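Local coordinates for endoglucanase A (PDB 3IK2), which probably hydrolyses internal beta-1,4-glucosidic bonds of cellulose and related glucans, as an endoglucanase of glycoside hydrolase family 44, at residues A[40-45]-A[177-182]. Residues are numbered along the deposited sequence; the frame is centred on the assembly and turned at random.
Sequences NRSTGY and LDNEPS
Asn40 and Asn179 bring their amides together obliquely, the two planes 63° apart, with Asn40 OD1 3.1 Å from Asn179 ND2. Asn179 extends its amide to this point because CG stands anti to its backbone N (chi1 -180°). A water ties Asn40 to Glu180 as well: it donates to Asn40 OD1 at 2.7 Å and to Glu180 OE1 at the same length, bridging an amide and a carboxylate whose planes are steeply inclined. Beyond the bridge, Asn40 ND2 is bonded to Asp57 and Glu180 OE2 to His277, so both flat groups are held at each end. Ser42 OG lies against Asn179 CB (3.4 Å) as a van der Waals contact, while its hydrogen bond goes to Gly39 O. Thr43 makes a direct hydrogen bond. Its hydroxyl donates to the syn lone pair of Asp178 OD1, with OG1 to OD1 2.7 Å, and the two side chains cross at about a right angle. The methyl also rests against the carboxylate, CG2 being 3.7 Å from Asp178 OD2. Asp178 OD1 accepts a weak, bent bond from Asn179 N (126° at the hydrogen), and OD2 takes one from Ala105 N, so both carboxylate oxygens are engaged. Thr43 OG1 in turn accepts from a second water, which receives a bond from Asn179 ND2 2.9 Å from its oxygen and gives a weak one to Asn179 O. Two water bridges and a direct bond thus join the loops that follow strands 34-37 and 174-177, the second and fourth strands of a TIM-like (beta/alpha)8 barrel. In many retaining glycosidases of this fold, an Asn-Glu pair after the fourth strand includes the general acid/base; Asn179-Glu180 is consistent with that site.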
ATOM      1  N   ASN A  40      12.809   3.657  -1.992  1.00  6.85           N
ATOM      2  CA  ASN A  40      13.962   4.231  -2.643  1.00  6.97           C
ATOM      3  C   ASN A  40      15.230   3.414  -2.578  1.00  6.70           C
ATOM      4  O   ASN A  40      16.036   3.494  -3.485  1.00  6.34           O
ATOM      5  CB  ASN A  40      14.206   5.637  -2.086  1.00  7.31           C
ATOM      6  CG  ASN A  40      13.133   6.602  -2.510  1.00  7.35           C
ATOM      7  OD1 ASN A  40      12.326   6.284  -3.382  1.00  4.32           O
ATOM      8  ND2 ASN A  40      13.092   7.774  -1.875  1.00  7.57           N
ATOM      9  N   ARG A  41      15.399   2.652  -1.495  1.00  7.50           N
ATOM     10  CA  ARG A  41      16.609   1.852  -1.261  1.00  7.26           C
ATOM     11  C   ARG A  41      16.660   0.623  -2.128  1.00  7.54           C
ATOM     12  O   ARG A  41      17.732   0.043  -2.304  1.00  8.41           O
ATOM     13  CB  ARG A  41      16.727   1.448   0.213  1.00  7.49           C
ATOM     14  CG  ARG A  41      17.370   2.525   1.134  1.00  8.25           C
ATOM     15  CD  ARG A  41      18.898   2.502   0.925  1.00  8.30           C
ATOM     16  NE  ARG A  41      19.671   3.376   1.825  1.00  6.54           N
ATOM     17  CZ  ARG A  41      20.995   3.253   2.036  1.00  6.89           C
ATOM     18  NH1 ARG A  41      21.708   2.302   1.433  1.00  9.21           N
ATOM     19  NH2 ARG A  41      21.611   4.068   2.871  1.00  8.26           N
ATOM     20  N   SER A  42      15.506   0.233  -2.679  1.00  7.36           N
ATOM     21  CA  SER A  42      15.383  -0.948  -3.537  1.00  7.03           C
ATOM     22  C   SER A  42      16.110  -0.786  -4.851  1.00  7.02           C
ATOM     23  O   SER A  42      16.678  -1.749  -5.365  1.00  8.09           O
ATOM     24  CB  SER A  42      13.894  -1.316  -3.789  1.00  5.93           C
ATOM     25  OG  SER A  42      13.229  -0.363  -4.627  1.00  7.39           O
ATOM     26  N   THR A  43      16.123   0.428  -5.398  1.00  7.55           N
ATOM     27  CA  THR A  43      16.557   0.622  -6.801  1.00  7.06           C
ATOM     28  C   THR A  43      17.997   0.165  -7.023  1.00  8.13           C
ATOM     29  O   THR A  43      18.323  -0.486  -8.042  1.00  8.60           O
ATOM     30  CB  THR A  43      16.409   2.085  -7.227  1.00  7.29           C
ATOM     31  OG1 THR A  43      15.038   2.474  -7.116  1.00  2.99           O
ATOM     32  CG2 THR A  43      16.902   2.306  -8.666  1.00  6.63           C
ATOM     33  N   GLY A  44      18.866   0.518  -6.079  1.00  8.28           N
ATOM     34  CA  GLY A  44      20.268   0.171  -6.192  1.00  8.49           C
ATOM     35  C   GLY A  44      20.744  -0.908  -5.234  1.00  8.74           C
ATOM     36  O   GLY A  44      21.969  -1.066  -5.037  1.00  9.91           O
ATOM     37  N   TYR A  45      19.793  -1.645  -4.644  1.00  8.00           N
ATOM     38  CA  TYR A  45      20.096  -2.849  -3.860  1.00  7.23           C
ATOM     39  C   TYR A  45      20.701  -3.974  -4.707  1.00  7.29           C
ATOM     40  O   TYR A  45      20.119  -4.427  -5.712  1.00  7.71           O
ATOM     41  CB  TYR A  45      18.862  -3.377  -3.104  1.00  6.43           C
ATOM     42  CG  TYR A  45      19.066  -4.733  -2.463  1.00  4.58           C
ATOM     43  CD1 TYR A  45      19.747  -4.865  -1.251  1.00  5.10           C
ATOM     44  CD2 TYR A  45      18.592  -5.886  -3.076  1.00  4.67           C
ATOM     45  CE1 TYR A  45      19.948  -6.119  -0.681  1.00  4.83           C
ATOM     46  CE2 TYR A  45      18.765  -7.147  -2.503  1.00  3.16           C
ATOM     47  CZ  TYR A  45      19.440  -7.258  -1.311  1.00  5.69           C
ATOM     48  OH  TYR A  45      19.641  -8.513  -0.752  1.00  6.75           O
ATOM     49  N   LEU A 177       8.257  -4.173  -9.550  1.00  5.94           N
ATOM     50  CA  LEU A 177       9.112  -3.785 -10.685  1.00  6.51           C
ATOM     51  C   LEU A 177       9.849  -2.482 -10.298  1.00  7.34           C
ATOM     52  O   LEU A 177       9.460  -1.372 -10.719  1.00  6.69           O
ATOM     53  CB  LEU A 177       8.259  -3.625 -11.952  1.00  6.78           C
ATOM     54  CG  LEU A 177       7.778  -4.843 -12.806  1.00  9.33           C
ATOM     55  CD1 LEU A 177       8.047  -6.266 -12.242  1.00  6.47           C
ATOM     56  CD2 LEU A 177       6.344  -4.703 -13.290  1.00  7.08           C
ATOM     57  N   ASP A 178      10.912  -2.629  -9.488  1.00  6.41           N
ATOM     58  CA  ASP A 178      11.655  -1.481  -8.948  1.00  6.47           C
ATOM     59  C   ASP A 178      10.740  -0.532  -8.147  1.00  5.44           C
ATOM     60  O   ASP A 178       9.797  -0.974  -7.493  1.00  5.24           O
ATOM     61  CB  ASP A 178      12.443  -0.739 -10.068  1.00  6.14           C
ATOM     62  CG  ASP A 178      13.671  -0.009  -9.544  1.00  5.40           C
ATOM     63  OD1 ASP A 178      13.498   0.985  -8.786  1.00  5.65           O
ATOM     64  OD2 ASP A 178      14.808  -0.418  -9.907  1.00  5.64           O
ATOM     65  N   ASN A 179      10.988   0.770  -8.256  1.00  5.18           N
ATOM     66  CA  ASN A 179      10.314   1.741  -7.414  1.00  5.41           C
ATOM     67  C   ASN A 179      10.348   3.134  -7.996  1.00  5.37           C
ATOM     68  O   ASN A 179      11.404   3.599  -8.378  1.00  6.12           O
ATOM     69  CB  ASN A 179      10.981   1.767  -6.038  1.00  4.26           C
ATOM     70  CG  ASN A 179      10.327   2.749  -5.097  1.00  2.74           C
ATOM     71  OD1 ASN A 179       9.222   2.516  -4.633  1.00  5.11           O
ATOM     72  ND2 ASN A 179      11.015   3.852  -4.806  1.00  2.00           N
ATOM     73  N   GLU A 180       9.208   3.806  -8.039  1.00  5.07           N
ATOM     74  CA  GLU A 180       9.154   5.220  -8.489  1.00  6.16           C
ATOM     75  C   GLU A 180      10.100   5.604  -9.639  1.00  5.73           C
ATOM     76  O   GLU A 180      10.940   6.500  -9.496  1.00  6.18           O
ATOM     77  CB  GLU A 180       9.307   6.176  -7.307  1.00  5.63           C
ATOM     78  CG  GLU A 180       8.243   5.929  -6.247  1.00  5.69           C
ATOM     79  CD  GLU A 180       8.328   6.865  -5.115  1.00  6.00           C
ATOM     80  OE1 GLU A 180       9.267   7.707  -5.094  1.00  6.55           O
ATOM     81  OE2 GLU A 180       7.456   6.765  -4.224  1.00  8.66           O
ATOM     82  N   PRO A 181       9.915   4.954 -10.803  1.00  6.06           N
ATOM     83  CA  PRO A 181      10.795   5.072 -11.965  1.00  5.92           C
ATOM     84  C   PRO A 181      10.926   6.495 -12.562  1.00  6.40           C
ATOM     85  O   PRO A 181      12.016   6.858 -13.038  1.00  6.02           O
ATOM     86  CB  PRO A 181      10.179   4.086 -12.968  1.00  5.06           C
ATOM     87  CG  PRO A 181       8.774   3.967 -12.543  1.00  4.77           C
ATOM     88  CD  PRO A 181       8.784   4.041 -11.067  1.00  4.77           C
ATOM     89  N   SER A 182       9.851   7.291 -12.549  1.00  6.81           N
ATOM     90  CA  SER A 182       9.943   8.666 -13.049  1.00  6.86           C
ATOM     91  C   SER A 182      10.762   9.557 -12.096  1.00  8.27           C
ATOM     92  O   SER A 182      11.183  10.659 -12.464  1.00  8.45           O
ATOM     93  CB  SER A 182       8.545   9.253 -13.335  1.00  7.24           C
ATOM     94  OG  SER A 182       7.885   9.722 -12.166  1.00  6.22           O
TER
HETATM   95  O   HOH W   1      11.943   7.861  -5.495  1.00  7.29           O
HETATM   96  O   HOH W   2      13.608   4.455  -6.046  1.00  2.81           O